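Local structure of DNA repair protein RECN (Deinococcus radiodurans, 4ABY) at residues 93-97 / 375-379; 356-361 / 410-414. The protein probably hydrolyses ATP through this SMC-like head domain and may take part in the recombinational repair of DNA double-strand breaks. All coordinates share one frame; numbering follows the deposited sequence.

Interactions 1 and 2 do not touch; their centres lie about 33 Å apart and their nearest atoms about 18 Å apart. The chain nevertheless joins them closely. The short helix 356-359 of interaction 2 leads into strand 364-373, which pairs with strand 376-383 of interaction 1. Neither contact is fully buried. Interaction 1 sets edge strand 376-383 of the mixed sheet against the loop that leads into strand 99-105 of the antiparallel sheet. It brings two arginine guanidinium groups together, one over the other at a tilt, without a hydrogen bond. Interaction 2 packs the C-terminal helix 403-413 on the short helix 356-359, chiefly through alanine and leucine, with polar groups held to its margin.

Interaction 1: 93-97 / 375-379; sequences IRSGE and GRTVS
Arg94 NH2 lies between two residues of segment 375-379. It sits over the centre of the Arg376 guanidinium, 3.3 Å above that plane. Val378 CG1 lies on its other side. The two guanidinium planes are tilted 34° apart, with one group over a face of the other. Arg376 NH1 lies above one face of the Arg94 group, offset toward its rim, while Arg376 CB is at the edge, in plane. The side chains come from opposite directions. Arg94 reaches across with an extended chain, its CG turned anti to N (chi1 -172°). Arg376 bends twice, at chi2 and chi3, to lay its flat end over Arg94. Its edge then meets Ser95, with Ser95 CB 3.4 Å from Arg376 NH1. Ser95 and Gly96 lie in a tight turn closed by a backbone hydrogen bond from Glu97 N to Arg94 O, 3.2 Å long.

Arg94 NH1 makes a weak hydrogen bond to Ala49 O, and its side chain also touches Thr52. With an alanine here, Ala49 O would probably lose this weak donor and a gap would open between Val378 and the Arg376 guanidinium.

The contact joins the loop before strand 99-105 to strand 376-383, an edge strand of the mixed sheet. No hydrogen bond crosses it. The arginines bring like charges together, so the approach probably carries some repulsion. The carboxylate atom Glu97 OE2, 5.2 Å from Arg376 NH2, may ease it.

Interaction 2: 356-361 / 410-414; sequences AQIAAR and RELLA
Leu412 and Ala360 form the centre of the apolar contact, with Leu412 CB 3.7 Å from Ala360 CB. The Leu412 branches spread along the short helix 356-359. With CG anti to the carbonyl carbon (chi1 -81°), CD1 reaches Ala356 CB at 4.0 Å. CD2 goes to Gln357 and meets both its CA and its CG. Leu413 flanks Ala360 with one methyl, CD2, 3.7 Å from Ala360 CB. Leu397 of helix 387-398 touches both Ala356 and Leu412 and extends the apolar cluster.

Backbone carbonyls come next. Ala360 CB rests against Leu412 O at 3.5 Å, and Leu413 CD2 lies 3.6 Å from Ala360 O. These are van der Waals contacts.

At the margin, Arg361 brings its aliphatic CD near Leu412 O. Its guanidinium forms a salt bridge with Glu338 of helix 330-343.

The contact sets the end of the C-terminal helix 403-413 against the short helix after strand 348-352 in the P-loop NTPase core. No hydrogen bond joins the segments. Cohesion across them therefore probably rests on apolar packing of leucine methyls against alanines and the Gln357 stem, and the nearby arginine spends its charge on another helix.

Interaction 1: 93-97 / 375-379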
loop_
_atom_site.group_PDB
_atom_site.type_symbol
_atom_site.label_atom_id
_atom_site.label_comp_id
_atom_site.label_asym_id
_atom_site.label_seq_id
_atom_site.Cartn_x
_atom_site.Cartn_y
_atom_site.Cartn_z
ATOM N N ILE A 93 -16.486 7.902 14.252
ATOM C CA ILE A 93 -17.933 8.102 14.232
ATOM C C ILE A 93 -18.265 9.592 14.348
ATOM O O ILE A 93 -17.739 10.284 15.218
ATOM C CB ILE A 93 -18.646 7.327 15.361
ATOM C CG1 ILE A 93 -18.153 5.880 15.424
ATOM C CG2 ILE A 93 -20.151 7.362 15.164
ATOM C CD1 ILE A 93 -18.829 5.054 16.493
ATOM N N ARG A 94 -19.134 10.076 13.465
ATOM C CA ARG A 94 -19.496 11.488 13.432
ATOM C C ARG A 94 -19.820 12.026 14.823
ATOM O O ARG A 94 -20.308 11.295 15.680
ATOM C CB ARG A 94 -20.674 11.720 12.484
ATOM C CG ARG A 94 -20.979 13.182 12.246
ATOM C CD ARG A 94 -22.032 13.366 11.181
ATOM N NE ARG A 94 -22.451 14.758 11.075
ATOM C CZ ARG A 94 -21.708 15.719 10.541
ATOM N NH1 ARG A 94 -20.501 15.438 10.072
ATOM N NH2 ARG A 94 -22.165 16.958 10.482
ATOM N N SER A 95 -19.544 13.310 15.035
ATOM C CA SER A 95 -19.644 13.934 16.353
ATOM C C SER A 95 -20.923 13.601 17.118
ATOM O O SER A 95 -20.864 13.035 18.213
ATOM C CB SER A 95 -19.489 15.447 16.243
ATOM O OG SER A 95 -19.645 16.055 17.513
ATOM N N GLY A 96 -22.074 13.955 16.558
ATOM C CA GLY A 96 -23.330 13.730 17.253
ATOM C C GLY A 96 -24.137 12.553 16.735
ATOM O O GLY A 96 -25.366 12.607 16.692
ATOM N N GLU A 97 -23.453 11.485 16.338
ATOM C CA GLU A 97 -24.140 10.329 15.773
ATOM C C GLU A 97 -23.889 9.058 16.576
ATOM O O GLU A 97 -22.929 8.972 17.342
ATOM C CB GLU A 97 -23.760 10.126 14.304
ATOM C CG GLU A 97 -24.135 11.290 13.389
ATOM C CD GLU A 97 -25.636 11.451 13.206
ATOM O OE1 GLU A 97 -26.359 10.430 13.231
ATOM O OE2 GLU A 97 -26.089 12.603 13.022
ATOM N N GLY A 375 -27.101 23.208 9.779
ATOM C CA GLY A 375 -26.295 24.139 10.545
ATOM C C GLY A 375 -24.881 23.661 10.785
ATOM O O GLY A 375 -24.105 24.333 11.462
ATOM N N ARG A 376 -24.550 22.501 10.228
ATOM C CA ARG A 376 -23.207 21.944 10.343
ATOM C C ARG A 376 -22.517 21.876 8.987
ATOM O O ARG A 376 -23.116 21.447 8.003
ATOM C CB ARG A 376 -23.266 20.553 10.962
ATOM C CG ARG A 376 -23.551 20.559 12.446
ATOM C CD ARG A 376 -22.498 19.768 13.182
ATOM N NE ARG A 376 -22.915 18.397 13.437
ATOM C CZ ARG A 376 -22.092 17.439 13.846
ATOM N NH1 ARG A 376 -20.800 17.704 14.026
ATOM N NH2 ARG A 376 -22.556 16.218 14.066
ATOM N N THR A 377 -21.260 22.301 8.930
ATOM C CA THR A 377 -20.522 22.246 7.674
ATOM C C THR A 377 -19.979 20.840 7.431
ATOM O O THR A 377 -19.061 20.381 8.121
ATOM C CB THR A 377 -19.375 23.261 7.640
ATOM O OG1 THR A 377 -18.415 22.923 8.644
ATOM C CG2 THR A 377 -19.898 24.666 7.905
ATOM N N VAL A 378 -20.559 20.160 6.447
ATOM C CA VAL A 378 -20.195 18.783 6.135
ATOM C C VAL A 378 -19.409 18.684 4.830
ATOM O O VAL A 378 -19.256 19.673 4.115
ATOM C CB VAL A 378 -21.440 17.888 6.062
ATOM C CG1 VAL A 378 -22.157 17.892 7.399
ATOM C CG2 VAL A 378 -22.371 18.363 4.961
ATOM N N SER A 379 -18.911 17.487 4.534
ATOM C CA SER A 379 -18.078 17.270 3.355
ATOM C C SER A 379 -18.870 16.748 2.167
ATOM O O SER A 379 -19.815 15.974 2.316
ATOM C CB SER A 379 -16.915 16.323 3.666
ATOM O OG SER A 379 -15.894 16.989 4.393
#

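Interaction 2: 356-361 / 410-414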
loop_
_atom_site.group_PDB
_atom_site.type_symbol
_atom_site.label_atom_id
_atom_site.label_comp_id
_atom_site.label_asym_id
_atom_site.label_seq_id
_atom_site.Cartn_x
_atom_site.Cartn_y
_atom_site.Cartn_z
ATOM N N ALA A 356 -0.450 20.701 -7.204
ATOM C CA ALA A 356 -1.032 20.706 -8.541
ATOM C C ALA A 356 -0.319 19.736 -9.474
ATOM O O ALA A 356 -0.929 19.191 -10.389
ATOM C CB ALA A 356 -1.019 22.105 -9.121
ATOM N N GLN A 357 0.973 19.523 -9.242
ATOM C CA GLN A 357 1.749 18.607 -10.068
ATOM C C GLN A 357 1.135 17.214 -10.049
ATOM O O GLN A 357 1.000 16.565 -11.090
ATOM C CB GLN A 357 3.200 18.535 -9.594
ATOM C CG GLN A 357 3.994 19.801 -9.830
ATOM C CD GLN A 357 3.719 20.867 -8.793
ATOM O OE1 GLN A 357 3.536 20.570 -7.613
ATOM N NE2 GLN A 357 3.698 22.120 -9.229
ATOM N N ILE A 358 0.757 16.761 -8.862
ATOM C CA ILE A 358 0.191 15.434 -8.705
ATOM C C ILE A 358 -1.237 15.357 -9.237
ATOM O O ILE A 358 -1.584 14.426 -9.960
ATOM C CB ILE A 358 0.239 14.989 -7.240
ATOM C CG1 ILE A 358 1.688 15.013 -6.746
ATOM C CG2 ILE A 358 -0.374 13.607 -7.078
ATOM C CD1 ILE A 358 1.852 14.607 -5.305
ATOM N N ALA A 359 -2.058 16.340 -8.884
ATOM C CA ALA A 359 -3.458 16.362 -9.305
ATOM C C ALA A 359 -3.589 16.317 -10.822
ATOM O O ALA A 359 -4.424 15.594 -11.362
ATOM C CB ALA A 359 -4.156 17.588 -8.752
ATOM N N ALA A 360 -2.748 17.089 -11.501
ATOM C CA ALA A 360 -2.834 17.244 -12.950
ATOM C C ALA A 360 -2.609 15.946 -13.727
ATOM O O ALA A 360 -2.909 15.876 -14.919
ATOM C CB ALA A 360 -1.864 18.313 -13.417
ATOM N N ARG A 361 -2.082 14.924 -13.061
ATOM C CA ARG A 361 -1.786 13.661 -13.729
ATOM C C ARG A 361 -2.873 12.621 -13.498
ATOM O O ARG A 361 -2.769 11.488 -13.966
ATOM C CB ARG A 361 -0.435 13.115 -13.268
ATOM C CG ARG A 361 0.727 14.036 -13.568
ATOM C CD ARG A 361 0.942 14.168 -15.063
ATOM N NE ARG A 361 1.276 12.881 -15.665
ATOM C CZ ARG A 361 2.498 12.356 -15.670
ATOM N NH1 ARG A 361 3.510 13.009 -15.104
ATOM N NH2 ARG A 361 2.711 11.175 -16.238
ATOM N N ARG A 410 -2.330 24.549 -17.961
ATOM C CA ARG A 410 -2.400 23.912 -19.276
ATOM C C ARG A 410 -1.271 22.904 -19.473
ATOM O O ARG A 410 -1.485 21.814 -20.007
ATOM C CB ARG A 410 -2.332 24.958 -20.394
ATOM C CG ARG A 410 -3.630 25.703 -20.679
ATOM C CD ARG A 410 -3.433 26.689 -21.833
ATOM N NE ARG A 410 -4.619 27.502 -22.095
ATOM C CZ ARG A 410 -4.685 28.453 -23.023
ATOM N NH1 ARG A 410 -3.628 28.715 -23.782
ATOM N NH2 ARG A 410 -5.805 29.143 -23.193
ATOM N N GLU A 411 -0.068 23.274 -19.048
ATOM C CA GLU A 411 1.101 22.429 -19.263
ATOM C C GLU A 411 1.137 21.243 -18.311
ATOM O O GLU A 411 1.476 20.129 -18.712
ATOM C CB GLU A 411 2.393 23.238 -19.143
ATOM C CG GLU A 411 2.571 24.278 -20.236
ATOM C CD GLU A 411 4.017 24.686 -20.409
ATOM O OE1 GLU A 411 4.804 23.854 -20.913
ATOM O OE2 GLU A 411 4.366 25.832 -20.041
ATOM N N LEU A 412 0.796 21.489 -17.050
ATOM C CA LEU A 412 0.760 20.431 -16.050
ATOM C C LEU A 412 -0.197 19.325 -16.476
ATOM O O LEU A 412 0.097 18.140 -16.315
ATOM C CB LEU A 412 0.348 20.994 -14.688
ATOM C CG LEU A 412 1.442 21.669 -13.858
ATOM C CD1 LEU A 412 0.852 22.419 -12.673
ATOM C CD2 LEU A 412 2.459 20.639 -13.391
ATOM N N LEU A 413 -1.341 19.723 -17.027
ATOM C CA LEU A 413 -2.359 18.772 -17.464
ATOM C C LEU A 413 -1.922 18.017 -18.719
ATOM O O LEU A 413 -2.284 16.856 -18.915
ATOM C CB LEU A 413 -3.690 19.489 -17.706
ATOM C CG LEU A 413 -4.419 20.027 -16.471
ATOM C CD1 LEU A 413 -5.610 20.886 -16.860
ATOM C CD2 LEU A 413 -4.861 18.883 -15.576
ATOM N N ALA A 414 -1.142 18.683 -19.563
ATOM C CA ALA A 414 -0.628 18.071 -20.784
ATOM C C ALA A 414 0.800 17.571 -20.585
ATOM O O ALA A 414 1.031 16.552 -19.932
ATOM C CB ALA A 414 -0.687 19.065 -21.933
#